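Local coordinates for protein aminopeptidase (Aneurinibacillus sp. AM-1, PDB 5IB9) that probably acts as a zinc-dependent aminopeptidase of the M28 family, removing residues from peptide N-termini, and carries a protease-associated domain, at residues T94-Y99 and G184-A189. Residues are numbered along the deposited sequence; the frame is centred on the assembly and turned at random.
Sequences TAELVY and GEKITA
Lys-186 opens the contact by passing its extended chain across that of Glu-96 at about a right angle, CG lying 3.9 Å from OE2 of Glu-96. The opposite charges stay apart, NZ of Lys-186 being 5.1 Å from OE1 of Glu-96, an oxygen that instead forms a salt bridge with Lys-116. A water bridges the two chains where they diverge: it accepts from N of Ile-187 and donates to O of Leu-97 and to OE2 of Glu-96, tying down the second carboxylate oxygen. The carbonyl of Ile-187 then takes N-H of Leu-97 in an almost straight bond (N to O 2.9 Å, 176° at the hydrogen), although the donor stands 29° from the carbonyl plane. On the face shared with Ala-95 and Ala-189, the side chains of Ile-187 and Leu-97 run side by side; CG2 of Ile-187, anti to the backbone N, meets CD2 of Leu-97 at 4.1 Å. Thr-188 faces Glu-96 as an antiparallel non-hydrogen-bonded pair, and its CG2 slants over to CG2 of Thr-94, 4.0 Å away, on the more open side. Ala-189 closes a hydrogen-bonded pair with Ala-95, N of Ala-189 to O of Ala-95 at 2.8 Å and N of Ala-95 to O of Ala-189 at 2.9 Å, while its CB touches CB of Leu-97. Segments 94-99 and 187-189 run antiparallel but strongly twisted, their N-to-C directions 125° apart, probably within the protease-associated domain and distant from the zinc and inhibitor sites. Strand 91-99 also pairs with parallel strand 117-121, the backbone of Thr-188 hydrogen-bonds to Gly-76, and Leu-181 of helix 171-182, whose Schellman end at Gly-184 leads into strand 187-210, covers Leu-97 and Ile-187.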
ATOM      1  N   THR A  94     -27.775  19.635  13.855  1.00 34.65           N
ATOM      2  CA  THR A  94     -28.459  20.917  13.667  1.00 32.80           C
ATOM      3  C   THR A  94     -27.644  21.882  14.470  1.00 30.92           C
ATOM      4  O   THR A  94     -27.447  21.670  15.684  1.00 31.43           O
ATOM      5  CB  THR A  94     -29.916  20.852  14.217  1.00 34.30           C
ATOM      6  OG1 THR A  94     -30.705  20.128  13.277  1.00 34.75           O
ATOM      7  CG2 THR A  94     -30.550  22.286  14.411  1.00 34.70           C
ATOM      8  N   ALA A  95     -27.110  22.928  13.808  1.00 28.19           N
ATOM      9  CA  ALA A  95     -26.210  23.838  14.493  1.00 26.87           C
ATOM     10  C   ALA A  95     -25.944  25.076  13.697  1.00 25.66           C
ATOM     11  O   ALA A  95     -26.384  25.174  12.569  1.00 25.35           O
ATOM     12  CB  ALA A  95     -24.891  23.189  14.844  1.00 26.23           C
ATOM     13  N   GLU A  96     -25.247  26.034  14.320  1.00 24.96           N
ATOM     14  CA  GLU A  96     -24.940  27.292  13.632  1.00 24.11           C
ATOM     15  C   GLU A  96     -24.027  27.026  12.418  1.00 23.45           C
ATOM     16  O   GLU A  96     -23.152  26.179  12.487  1.00 23.59           O
ATOM     17  CB  GLU A  96     -24.228  28.269  14.558  1.00 24.37           C
ATOM     18  CG  GLU A  96     -24.179  29.641  13.912  1.00 26.85           C
ATOM     19  CD  GLU A  96     -23.372  30.629  14.701  1.00 30.66           C
ATOM     20  OE1 GLU A  96     -22.886  30.327  15.811  1.00 33.90           O
ATOM     21  OE2 GLU A  96     -23.231  31.749  14.213  1.00 29.90           O
ATOM     22  N   LEU A  97     -24.315  27.706  11.328  1.00 21.34           N
ATOM     23  CA  LEU A  97     -23.491  27.687  10.081  1.00 20.16           C
ATOM     24  C   LEU A  97     -22.486  28.798  10.069  1.00 20.29           C
ATOM     25  O   LEU A  97     -22.844  29.964  10.250  1.00 21.45           O
ATOM     26  CB  LEU A  97     -24.466  27.730   8.885  1.00 19.67           C
ATOM     27  CG  LEU A  97     -23.793  27.605   7.519  1.00 19.78           C
ATOM     28  CD1 LEU A  97     -23.375  26.118   7.356  1.00 23.46           C
ATOM     29  CD2 LEU A  97     -24.791  28.057   6.402  1.00 24.20           C
ATOM     30  N   VAL A  98     -21.213  28.466   9.819  1.00 18.68           N
ATOM     31  CA  VAL A  98     -20.107  29.417   9.908  1.00 20.28           C
ATOM     32  C   VAL A  98     -19.336  29.344   8.614  1.00 22.57           C
ATOM     33  O   VAL A  98     -18.823  28.247   8.243  1.00 21.30           O
ATOM     34  CB  VAL A  98     -19.099  29.130  11.096  1.00 20.69           C
ATOM     35  CG1 VAL A  98     -18.045  30.216  11.169  1.00 22.81           C
ATOM     36  CG2 VAL A  98     -19.860  29.019  12.407  1.00 25.74           C
ATOM     37  N   TYR A  99     -19.247  30.493   7.960  1.00 22.06           N
ATOM     38  CA  TYR A  99     -18.452  30.621   6.722  1.00 26.11           C
ATOM     39  C   TYR A  99     -16.978  30.688   7.021  1.00 28.17           C
ATOM     40  O   TYR A  99     -16.509  31.549   7.784  1.00 27.31           O
ATOM     41  CB  TYR A  99     -18.894  31.853   5.945  1.00 26.74           C
ATOM     42  CG  TYR A  99     -18.058  32.205   4.743  1.00 29.65           C
ATOM     43  CD1 TYR A  99     -17.935  31.304   3.661  1.00 32.63           C
ATOM     44  CD2 TYR A  99     -17.366  33.408   4.698  1.00 35.03           C
ATOM     45  CE1 TYR A  99     -17.168  31.617   2.531  1.00 34.76           C
ATOM     46  CE2 TYR A  99     -16.602  33.752   3.578  1.00 38.38           C
ATOM     47  CZ  TYR A  99     -16.515  32.850   2.495  1.00 40.03           C
ATOM     48  OH  TYR A  99     -15.757  33.207   1.410  1.00 44.18           O
ATOM     49  N   GLY A 184     -23.515  39.490   8.299  1.00 23.68           N
ATOM     50  CA  GLY A 184     -23.740  39.509   9.756  1.00 23.69           C
ATOM     51  C   GLY A 184     -24.928  38.666  10.167  1.00 20.52           C
ATOM     52  O   GLY A 184     -25.255  38.647  11.361  1.00 19.50           O
ATOM     53  N   GLU A 185     -25.577  37.909   9.254  1.00 20.98           N
ATOM     54  CA  GLU A 185     -26.689  37.044   9.660  1.00 21.48           C
ATOM     55  C   GLU A 185     -26.221  35.835  10.464  1.00 22.65           C
ATOM     56  O   GLU A 185     -25.126  35.258  10.211  1.00 22.19           O
ATOM     57  CB  GLU A 185     -27.552  36.589   8.453  1.00 22.41           C
ATOM     58  CG  GLU A 185     -28.890  35.971   8.837  1.00 26.78           C
ATOM     59  CD  GLU A 185     -29.769  35.575   7.605  1.00 31.50           C
ATOM     60  OE1 GLU A 185     -29.448  36.010   6.467  1.00 34.35           O
ATOM     61  OE2 GLU A 185     -30.759  34.825   7.819  1.00 35.09           O
ATOM     62  N   LYS A 186     -26.976  35.474  11.492  1.00 21.21           N
ATOM     63  CA  LYS A 186     -26.715  34.216  12.214  1.00 23.57           C
ATOM     64  C   LYS A 186     -27.639  33.149  11.583  1.00 24.01           C
ATOM     65  O   LYS A 186     -28.902  33.240  11.558  1.00 24.67           O
ATOM     66  CB  LYS A 186     -26.998  34.455  13.729  1.00 22.45           C
ATOM     67  CG  LYS A 186     -26.779  33.255  14.623  1.00 26.38           C
ATOM     68  CD  LYS A 186     -26.969  33.678  16.076  1.00 28.02           C
ATOM     69  CE  LYS A 186     -26.206  32.743  16.985  1.00 31.10           C
ATOM     70  NZ  LYS A 186     -26.203  33.198  18.434  1.00 29.68           N
ATOM     71  N   ILE A 187     -27.007  32.113  11.019  1.00 24.58           N
ATOM     72  CA  ILE A 187     -27.788  31.115  10.263  1.00 24.47           C
ATOM     73  C   ILE A 187     -27.661  29.744  10.915  1.00 24.63           C
ATOM     74  O   ILE A 187     -26.615  29.420  11.396  1.00 25.31           O
ATOM     75  CB  ILE A 187     -27.345  31.042   8.773  1.00 24.09           C
ATOM     76  CG1 ILE A 187     -27.807  32.317   8.062  1.00 24.08           C
ATOM     77  CG2 ILE A 187     -28.029  29.834   8.105  1.00 25.23           C
ATOM     78  CD1 ILE A 187     -27.345  32.476   6.635  1.00 26.05           C
ATOM     79  N   THR A 188     -28.738  28.968  10.943  1.00 28.29           N
ATOM     80  CA  THR A 188     -28.702  27.610  11.547  1.00 30.65           C
ATOM     81  C   THR A 188     -28.946  26.635  10.423  1.00 30.10           C
ATOM     82  O   THR A 188     -29.658  26.966   9.485  1.00 31.38           O
ATOM     83  CB  THR A 188     -29.740  27.482  12.634  1.00 31.76           C
ATOM     84  OG1 THR A 188     -29.297  28.317  13.702  1.00 35.00           O
ATOM     85  CG2 THR A 188     -29.829  26.032  13.171  1.00 32.75           C
ATOM     86  N   ALA A 189     -28.242  25.500  10.437  1.00 29.83           N
ATOM     87  CA  ALA A 189     -28.389  24.514   9.356  1.00 29.03           C
ATOM     88  C   ALA A 189     -28.526  23.145   9.961  1.00 27.45           C
ATOM     89  O   ALA A 189     -28.216  22.947  11.128  1.00 27.06           O
ATOM     90  CB  ALA A 189     -27.219  24.529   8.397  1.00 28.56           C
TER
HETATM   91  O   HOH W   1     -24.009  32.004  11.672  1.00 22.50           O